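Local coordinates for protein dihydrodipicolinate synthase (Bacillus clausii KSM-K16, PDB 3E96) that probably acts as a 4-hydroxy-tetrahydrodipicolinate synthase, a lyase of the DapA family with a TIM-barrel fold, at residues B[59-68]-B[87-98]. Residues are numbered along the deposited sequence; the frame is centred on the assembly and turned at random.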
loop_
_atom_site.group_PDB
_atom_site.type_symbol
_atom_site.label_atom_id
_atom_site.label_comp_id
_atom_site.label_asym_id
_atom_site.label_seq_id
_atom_site.Cartn_x
_atom_site.Cartn_y
_atom_site.Cartn_z
ATOM N N PHE B 59 -4.677 5.498 -8.673
ATOM C CA PHE B 59 -3.249 5.746 -8.825
ATOM C C PHE B 59 -2.381 4.486 -8.773
ATOM O O PHE B 59 -1.529 4.268 -9.640
ATOM C CB PHE B 59 -2.809 6.725 -7.731
ATOM C CG PHE B 59 -1.328 6.927 -7.646
ATOM C CD1 PHE B 59 -0.632 7.523 -8.688
ATOM C CD2 PHE B 59 -0.632 6.551 -6.499
ATOM C CE1 PHE B 59 0.737 7.748 -8.594
ATOM C CE2 PHE B 59 0.737 6.770 -6.394
ATOM C CZ PHE B 59 1.424 7.372 -7.445
ATOM N N TYR B 60 -2.591 3.652 -7.759
ATOM C CA TYR B 60 -1.787 2.446 -7.609
ATOM C C TYR B 60 -2.002 1.375 -8.670
ATOM O O TYR B 60 -1.237 0.413 -8.747
ATOM C CB TYR B 60 -1.984 1.873 -6.207
ATOM C CG TYR B 60 -1.393 2.782 -5.152
ATOM C CD1 TYR B 60 -0.024 3.040 -5.124
ATOM C CD2 TYR B 60 -2.202 3.414 -4.209
ATOM C CE1 TYR B 60 0.529 3.905 -4.186
ATOM C CE2 TYR B 60 -1.659 4.285 -3.261
ATOM C CZ TYR B 60 -0.289 4.522 -3.260
ATOM O OH TYR B 60 0.263 5.366 -2.324
ATOM N N ALA B 61 -3.034 1.545 -9.492
ATOM C CA ALA B 61 -3.306 0.590 -10.569
ATOM C C ALA B 61 -2.656 1.082 -11.866
ATOM O O ALA B 61 -2.744 0.432 -12.911
ATOM C CB ALA B 61 -4.811 0.435 -10.762
ATOM N N LEU B 62 -1.999 2.237 -11.793
ATOM C CA LEU B 62 -1.331 2.812 -12.961
ATOM C C LEU B 62 0.167 2.541 -12.932
ATOM O O LEU B 62 0.772 2.464 -11.864
ATOM C CB LEU B 62 -1.529 4.333 -12.998
ATOM C CG LEU B 62 -2.940 4.926 -12.920
ATOM C CD1 LEU B 62 -2.831 6.447 -12.828
ATOM C CD2 LEU B 62 -3.752 4.516 -14.137
ATOM N N SER B 63 0.769 2.391 -14.106
ATOM C CA SER B 63 2.212 2.197 -14.163
ATOM C C SER B 63 2.763 3.602 -13.914
ATOM O O SER B 63 2.010 4.579 -13.962
ATOM C CB SER B 63 2.638 1.718 -15.548
ATOM O OG SER B 63 2.380 2.718 -16.516
ATOM N N LEU B 64 4.058 3.712 -13.642
ATOM C CA LEU B 64 4.652 5.024 -13.402
ATOM C C LEU B 64 4.476 5.923 -14.618
ATOM O O LEU B 64 4.227 7.121 -14.487
ATOM C CB LEU B 64 6.144 4.892 -13.080
ATOM C CG LEU B 64 6.523 4.266 -11.738
ATOM C CD1 LEU B 64 8.047 4.302 -11.576
ATOM C CD2 LEU B 64 5.848 5.036 -10.599
ATOM N N GLU B 65 4.609 5.342 -15.806
ATOM C CA GLU B 65 4.464 6.109 -17.037
ATOM C C GLU B 65 3.019 6.573 -17.236
ATOM O O GLU B 65 2.781 7.682 -17.710
ATOM C CB GLU B 65 4.933 5.267 -18.234
ATOM C CG GLU B 65 4.862 5.972 -19.587
ATOM C CD GLU B 65 5.576 7.316 -19.598
ATOM O OE1 GLU B 65 6.675 7.422 -19.011
ATOM O OE2 GLU B 65 5.038 8.265 -20.210
ATOM N N GLU B 66 2.054 5.727 -16.884
ATOM C CA GLU B 66 0.655 6.109 -17.024
ATOM C C GLU B 66 0.318 7.229 -16.044
ATOM O O GLU B 66 -0.482 8.115 -16.353
ATOM C CB GLU B 66 -0.266 4.917 -16.765
ATOM C CG GLU B 66 -0.281 3.881 -17.866
ATOM C CD GLU B 66 -1.218 2.735 -17.545
ATOM O OE1 GLU B 66 -1.147 2.213 -16.414
ATOM O OE2 GLU B 66 -2.021 2.353 -18.419
ATOM N N ALA B 67 0.926 7.186 -14.860
ATOM C CA ALA B 67 0.687 8.216 -13.853
ATOM C C ALA B 67 1.202 9.557 -14.374
ATOM O O ALA B 67 0.522 10.576 -14.268
ATOM C CB ALA B 67 1.392 7.857 -12.550
ATOM N N LYS B 68 2.408 9.551 -14.936
ATOM C CA LYS B 68 2.993 10.776 -15.471
ATOM C C LYS B 68 2.136 11.325 -16.603
ATOM O O LYS B 68 1.856 12.523 -16.655
ATOM C CB LYS B 68 4.410 10.515 -15.990
ATOM C CG LYS B 68 5.418 10.169 -14.914
ATOM C CD LYS B 68 6.764 9.806 -15.531
ATOM C CE LYS B 68 7.789 9.467 -14.455
ATOM N NZ LYS B 68 9.081 8.987 -15.043
ATOM N N GLY B 87 -0.869 13.772 -7.771
ATOM C CA GLY B 87 -0.627 12.785 -6.739
ATOM C C GLY B 87 0.677 12.068 -7.047
ATOM O O GLY B 87 0.938 11.715 -8.204
ATOM N N ILE B 88 1.504 11.875 -6.023
ATOM C CA ILE B 88 2.779 11.178 -6.175
ATOM C C ILE B 88 2.962 10.239 -4.983
ATOM O O ILE B 88 2.266 10.369 -3.969
ATOM C CB ILE B 88 3.981 12.168 -6.255
ATOM C CG1 ILE B 88 4.114 12.962 -4.954
ATOM C CG2 ILE B 88 3.790 13.125 -7.428
ATOM C CD1 ILE B 88 5.322 13.910 -4.946
ATOM N N GLY B 89 3.883 9.287 -5.101
ATOM C CA GLY B 89 4.096 8.348 -4.009
ATOM C C GLY B 89 5.219 7.354 -4.257
ATOM O O GLY B 89 6.090 7.604 -5.090
ATOM N N TYR B 90 5.185 6.235 -3.530
ATOM C CA TYR B 90 6.179 5.160 -3.618
ATOM C C TYR B 90 7.481 5.514 -2.895
ATOM O O TYR B 90 7.489 6.373 -2.017
ATOM C CB TYR B 90 6.463 4.815 -5.083
ATOM C CG TYR B 90 5.243 4.324 -5.832
ATOM C CD1 TYR B 90 4.593 3.150 -5.450
ATOM C CD2 TYR B 90 4.744 5.029 -6.930
ATOM C CE1 TYR B 90 3.477 2.687 -6.142
ATOM C CE2 TYR B 90 3.628 4.572 -7.633
ATOM C CZ TYR B 90 3.002 3.401 -7.234
ATOM O OH TYR B 90 1.903 2.941 -7.931
ATOM N N ALA B 91 8.574 4.842 -3.250
ATOM C CA ALA B 91 9.865 5.116 -2.625
ATOM C C ALA B 91 10.190 6.601 -2.796
ATOM O O ALA B 91 9.783 7.215 -3.783
ATOM C CB ALA B 91 10.952 4.255 -3.272
ATOM N N THR B 92 10.929 7.181 -1.852
ATOM C CA THR B 92 11.254 8.603 -1.939
ATOM C C THR B 92 11.820 9.039 -3.289
ATOM O O THR B 92 11.387 10.051 -3.840
ATOM C CB THR B 92 12.227 9.044 -0.812
ATOM O OG1 THR B 92 13.469 8.347 -0.934
ATOM C CG2 THR B 92 11.625 8.749 0.544
ATOM N N SER B 93 12.772 8.287 -3.832
ATOM C CA SER B 93 13.355 8.652 -5.123
ATOM C C SER B 93 12.282 8.638 -6.212
ATOM O O SER B 93 12.262 9.499 -7.090
ATOM C CB SER B 93 14.480 7.686 -5.505
ATOM O OG SER B 93 13.981 6.378 -5.717
ATOM N N THR B 94 11.401 7.647 -6.148
ATOM C CA THR B 94 10.317 7.507 -7.116
ATOM C C THR B 94 9.329 8.668 -6.988
ATOM O O THR B 94 8.883 9.232 -7.988
ATOM C CB THR B 94 9.564 6.185 -6.896
ATOM O OG1 THR B 94 10.489 5.096 -6.988
ATOM C CG2 THR B 94 8.469 6.000 -7.945
ATOM N N ALA B 95 8.986 9.021 -5.752
ATOM C CA ALA B 95 8.054 10.120 -5.516
ATOM C C ALA B 95 8.656 11.404 -6.076
ATOM O O ALA B 95 7.960 12.214 -6.691
ATOM C CB ALA B 95 7.787 10.270 -4.023
ATOM N N ILE B 96 9.956 11.586 -5.863
ATOM C CA ILE B 96 10.637 12.774 -6.356
ATOM C C ILE B 96 10.634 12.792 -7.883
ATOM O O ILE B 96 10.489 13.851 -8.491
ATOM C CB ILE B 96 12.084 12.840 -5.814
ATOM C CG1 ILE B 96 12.043 13.030 -4.293
ATOM C CG2 ILE B 96 12.846 13.997 -6.468
ATOM C CD1 ILE B 96 13.384 12.852 -3.600
ATOM N N GLU B 97 10.784 11.620 -8.496
ATOM C CA GLU B 97 10.770 11.512 -9.955
ATOM C C GLU B 97 9.393 11.923 -10.477
ATOM O O GLU B 97 9.283 12.704 -11.427
ATOM C CB GLU B 97 11.069 10.074 -10.393
ATOM C CG GLU B 97 11.076 9.875 -11.906
ATOM C CD GLU B 97 11.363 8.438 -12.309
ATOM O OE1 GLU B 97 12.357 7.866 -11.814
ATOM O OE2 GLU B 97 10.604 7.882 -13.128
ATOM N N LEU B 98 8.345 11.393 -9.853
ATOM C CA LEU B 98 6.978 11.723 -10.252
ATOM C C LEU B 98 6.697 13.203 -10.008
ATOM O O LEU B 98 6.030 13.856 -10.808
ATOM C CB LEU B 98 5.968 10.874 -9.470
ATOM C CG LEU B 98 5.815 9.396 -9.842
ATOM C CD1 LEU B 98 5.010 8.688 -8.754
ATOM C CD2 LEU B 98 5.118 9.265 -11.189
HETATM O O HOH W 1 1.163 4.432 -10.132
HETATM O O HOH W 2 2.988 5.666 -1.755
HETATM O O HOH W 3 0.938 -0.013 -7.346
#
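Tyr90 OH meets residues 59-62 through two waters, both near the plane of its ring. It donates to one water, 2.8 Å from Tyr90 OH, which donates to Phe59 O and Leu62 O. The other water donates to Tyr60 O and, over a longer 3.2 Å, to Tyr90 OH. Tyr60 turns its ring edge toward the face of Tyr90 in an offset edge-to-face pair, planes at 84°. Phe59 lies obliquely to Tyr90, its CZ 3.6 Å from Tyr90 CE2. With CG anti to the backbone N (chi1 172°), the Phe59 ring reaches the backbone of Gly87 to Gly89. In this TIM barrel helix 64-78 leads into strand 83-88, and helix 92-105 follows. The Tyr90 ring also meets that of Tyr90 of the second subunit, the planes nearly perpendicular. Replacing Tyr90 by alanine is likely to leave both waters without their hydroxyl partner and the Tyr60 edge without the face it meets. Leu64 CD2 packs 3.7 Å from Tyr90 CE2 and also touches Thr94 CG2. Leu98 CD1 sits at the Phe59 edge, while Leu98 CD2 touches Lys68 CG. The extended Lys68 chain brings NZ to Glu97 OE2, a 2.7 Å salt bridge on the anti side, 21° out of the carboxylate plane.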